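Local coordinates for uncharacterized protein (Aeromonas hydrophila J-1, PDB 6R1J) that is AhlC, a component of the tripartite alpha-pore-forming toxin AHL, here in its soluble form with three engineered substitutions in the head, at residues Q14-T19 against T205-Q210. The protein carries 3 engineered substitutions. Sequence-based numbering, arbitrary orientation.
Sequences QQAEAT and TAFSQQ. With NA (sodium ion), chain D.
The ring of Phe207 meets helix 5-21 along one edge: the Ala16 methyl and the backbone N of Glu17 both lie near the ring plane, beside CD2. The carboxylate of Glu17, the other flat group here, holds a sodium ion through one oxygen and a water through the other. The setting is a helix-helix packing in a long all-helical bundle, consistent with the ClyA-like architecture of tripartite alpha-pore-forming toxins; segments 14-19 of helix 5-21 and 205-210 of helix 163-236 run roughly antiparallel. They come close where Ala16 and Phe207 face each other, their CA atoms 5.6 Å apart, and the small alanine side chain is consistent with so close an approach. Ala16 CB sits in the angle between the benzyl carbon and the ring, 3.8 Å from Phe207 CD2 and 3.9 Å from Phe207 CB.

In Phe207, CG lies anti to the backbone N (chi1 -177°), which carries the ring past the alanine to the base of the next side chain; there CE2 stands 4.1 Å from Glu17 CB. Val37 and Val40 of helix 28-70, Ile113 of helix 78-157, and Met13 and Ile20 of helix 5-21 also touch the Phe207 side chain, so the aromatic group is shared by four helices.

Glu17 divides its work: CB stays with the ring, while the bend at chi2 (-90°) helps take the acid away from helix 163-236. Gln21 NE2, one helical turn on, hydrogen-bonds to Glu17 OE2 and probably helps fix the carboxylate for the metal. On the other side of helix 5-21, Gln15 bonds Ser22 and Ser24 of the second subunit. Glu17 OE2 coordinates the sodium ion at 2.4 Å. The oxygens of two waters lie farther from the sodium, at 3.0 Å, and one of these waters donates to Glu17 OE1 at 2.7 Å.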
ATOM      1  N   GLN A  14      -7.281   8.356  19.579  1.00 38.79           N
ATOM      2  CA  GLN A  14      -6.764   9.681  20.043  1.00 38.13           C
ATOM      3  C   GLN A  14      -5.475  10.041  19.289  1.00 38.33           C
ATOM      4  O   GLN A  14      -5.337  11.198  18.814  1.00 35.57           O
ATOM      5  CB  GLN A  14      -6.629   9.710  21.575  1.00 39.16           C
ATOM      6  CG  GLN A  14      -7.977   9.728  22.289  1.00 40.80           C
ATOM      7  CD  GLN A  14      -7.906   9.300  23.738  1.00 46.34           C
ATOM      8  OE1 GLN A  14      -6.979   8.619  24.130  1.00 39.27           O
ATOM      9  NE2 GLN A  14      -8.927   9.625  24.517  1.00 43.63           N
ATOM     10  N   GLN A  15      -4.570   9.091  19.106  1.00 38.29           N
ATOM     11  CA  GLN A  15      -3.338   9.331  18.324  1.00 41.44           C
ATOM     12  C   GLN A  15      -3.694   9.595  16.860  1.00 38.98           C
ATOM     13  O   GLN A  15      -3.130  10.523  16.274  1.00 43.57           O
ATOM     14  CB  GLN A  15      -2.419   8.118  18.362  1.00 44.83           C
ATOM     15  CG  GLN A  15      -1.287   8.171  17.342  1.00 53.06           C
ATOM     16  CD  GLN A  15      -0.268   9.263  17.610  1.00 59.98           C
ATOM     17  OE1 GLN A  15       0.832   8.972  18.102  1.00 51.53           O
ATOM     18  NE2 GLN A  15      -0.612  10.518  17.298  1.00 49.78           N
ATOM     19  N   ALA A  16      -4.556   8.788  16.251  1.00 37.24           N
ATOM     20  CA  ALA A  16      -4.833   8.964  14.808  1.00 39.92           C
ATOM     21  C   ALA A  16      -5.421  10.373  14.607  1.00 39.57           C
ATOM     22  O   ALA A  16      -5.023  11.049  13.633  1.00 38.79           O
ATOM     23  CB  ALA A  16      -5.745   7.897  14.277  1.00 32.82           C
ATOM     24  N   GLU A  17      -6.303  10.776  15.515  1.00 37.83           N
ATOM     25  CA  GLU A  17      -7.011  12.076  15.476  1.00 37.23           C
ATOM     26  C   GLU A  17      -5.985  13.214  15.486  1.00 38.55           C
ATOM     27  O   GLU A  17      -6.158  14.126  14.679  1.00 38.28           O
ATOM     28  CB  GLU A  17      -8.023  12.179  16.613  1.00 38.59           C
ATOM     29  CG  GLU A  17      -8.973  13.377  16.492  1.00 39.72           C
ATOM     30  CD  GLU A  17      -8.518  14.662  17.151  1.00 45.96           C
ATOM     31  OE1 GLU A  17      -7.509  14.608  17.905  1.00 42.72           O
ATOM     32  OE2 GLU A  17      -9.164  15.736  16.893  1.00 42.42           O
ATOM     33  N   ALA A  18      -4.967  13.182  16.344  1.00 36.47           N
ATOM     34  CA  ALA A  18      -3.949  14.253  16.399  1.00 37.01           C
ATOM     35  C   ALA A  18      -3.229  14.323  15.045  1.00 39.79           C
ATOM     36  O   ALA A  18      -2.980  15.405  14.513  1.00 34.13           O
ATOM     37  CB  ALA A  18      -2.962  13.967  17.495  1.00 41.14           C
ATOM     38  N   THR A  19      -2.887  13.166  14.483  1.00 37.32           N
ATOM     39  CA  THR A  19      -2.212  13.110  13.180  1.00 40.94           C
ATOM     40  C   THR A  19      -3.166  13.625  12.082  1.00 33.76           C
ATOM     41  O   THR A  19      -2.689  14.382  11.200  1.00 35.88           O
ATOM     42  CB  THR A  19      -1.651  11.712  12.936  1.00 39.93           C
ATOM     43  OG1 THR A  19      -0.749  11.474  14.013  1.00 40.50           O
ATOM     44  CG2 THR A  19      -0.890  11.633  11.638  1.00 39.20           C
ATOM     45  N   THR A 205      -8.049   5.828   7.420  1.00 30.93           N
ATOM     46  CA  THR A 205      -8.384   4.380   7.346  1.00 32.14           C
ATOM     47  C   THR A 205      -8.014   3.744   8.701  1.00 31.61           C
ATOM     48  O   THR A 205      -8.762   2.903   9.190  1.00 34.16           O
ATOM     49  CB  THR A 205      -7.658   3.681   6.184  1.00 30.78           C
ATOM     50  OG1 THR A 205      -8.084   4.328   4.985  1.00 34.72           O
ATOM     51  CG2 THR A 205      -7.960   2.194   6.114  1.00 32.87           C
ATOM     52  N   ALA A 206      -6.893   4.149   9.276  1.00 33.13           N
ATOM     53  CA  ALA A 206      -6.416   3.567  10.551  1.00 33.46           C
ATOM     54  C   ALA A 206      -7.400   3.977  11.643  1.00 33.28           C
ATOM     55  O   ALA A 206      -7.765   3.158  12.488  1.00 32.40           O
ATOM     56  CB  ALA A 206      -5.010   4.004  10.809  1.00 36.19           C
ATOM     57  N   PHE A 207      -7.869   5.216  11.615  1.00 33.26           N
ATOM     58  CA  PHE A 207      -8.824   5.723  12.632  1.00 30.42           C
ATOM     59  C   PHE A 207     -10.092   4.890  12.580  1.00 30.13           C
ATOM     60  O   PHE A 207     -10.594   4.406  13.583  1.00 33.09           O
ATOM     61  CB  PHE A 207      -9.112   7.210  12.444  1.00 30.67           C
ATOM     62  CG  PHE A 207     -10.028   7.761  13.504  1.00 30.12           C
ATOM     63  CD1 PHE A 207     -11.385   7.516  13.462  1.00 33.01           C
ATOM     64  CD2 PHE A 207      -9.508   8.486  14.568  1.00 33.49           C
ATOM     65  CE1 PHE A 207     -12.224   7.998  14.463  1.00 32.89           C
ATOM     66  CE2 PHE A 207     -10.350   8.985  15.548  1.00 32.95           C
ATOM     67  CZ  PHE A 207     -11.703   8.736  15.497  1.00 28.41           C
ATOM     68  N   SER A 208     -10.590   4.689  11.382  1.00 30.93           N
ATOM     69  CA  SER A 208     -11.794   3.887  11.104  1.00 32.65           C
ATOM     70  C   SER A 208     -11.606   2.394  11.477  1.00 32.36           C
ATOM     71  O   SER A 208     -12.561   1.806  11.946  1.00 31.96           O
ATOM     72  CB  SER A 208     -12.158   4.073   9.656  1.00 34.36           C
ATOM     73  OG  SER A 208     -13.302   3.296   9.353  1.00 42.60           O
ATOM     74  N   GLN A 209     -10.445   1.792  11.231  1.00 30.00           N
ATOM     75  CA  GLN A 209     -10.167   0.395  11.680  1.00 34.83           C
ATOM     76  C   GLN A 209     -10.265   0.347  13.227  1.00 29.00           C
ATOM     77  O   GLN A 209     -10.957  -0.512  13.729  1.00 30.88           O
ATOM     78  CB  GLN A 209      -8.816  -0.065  11.115  1.00 38.29           C
ATOM     79  CG  GLN A 209      -8.423  -1.524  11.426  1.00 42.98           C
ATOM     80  CD  GLN A 209      -7.775  -1.674  12.796  1.00 40.56           C
ATOM     81  OE1 GLN A 209      -6.990  -0.839  13.239  1.00 37.60           O
ATOM     82  NE2 GLN A 209      -8.155  -2.721  13.505  1.00 40.53           N
ATOM     83  N   GLN A 210      -9.598   1.236  13.953  1.00 30.44           N
ATOM     84  CA  GLN A 210      -9.663   1.294  15.437  1.00 31.04           C
ATOM     85  C   GLN A 210     -11.099   1.588  15.874  1.00 34.27           C
ATOM     86  O   GLN A 210     -11.614   0.936  16.823  1.00 30.78           O
ATOM     87  CB  GLN A 210      -8.682   2.332  15.958  1.00 29.07           C
ATOM     88  CG  GLN A 210      -7.238   2.000  15.625  1.00 30.53           C
ATOM     89  CD  GLN A 210      -6.680   0.878  16.476  1.00 34.06           C
ATOM     90  OE1 GLN A 210      -7.183   0.627  17.573  1.00 33.11           O
ATOM     91  NE2 GLN A 210      -5.655   0.217  15.951  1.00 34.35           N
TER
HETATM   92 NA    NA D 302      -8.977  17.707  18.272  1.00 62.26          NA
HETATM   93  O   HOH W   1      -6.171  16.875  18.669  1.00 54.87           O
HETATM   94  O   HOH W   2     -11.497  17.125  19.707  1.00 47.41           O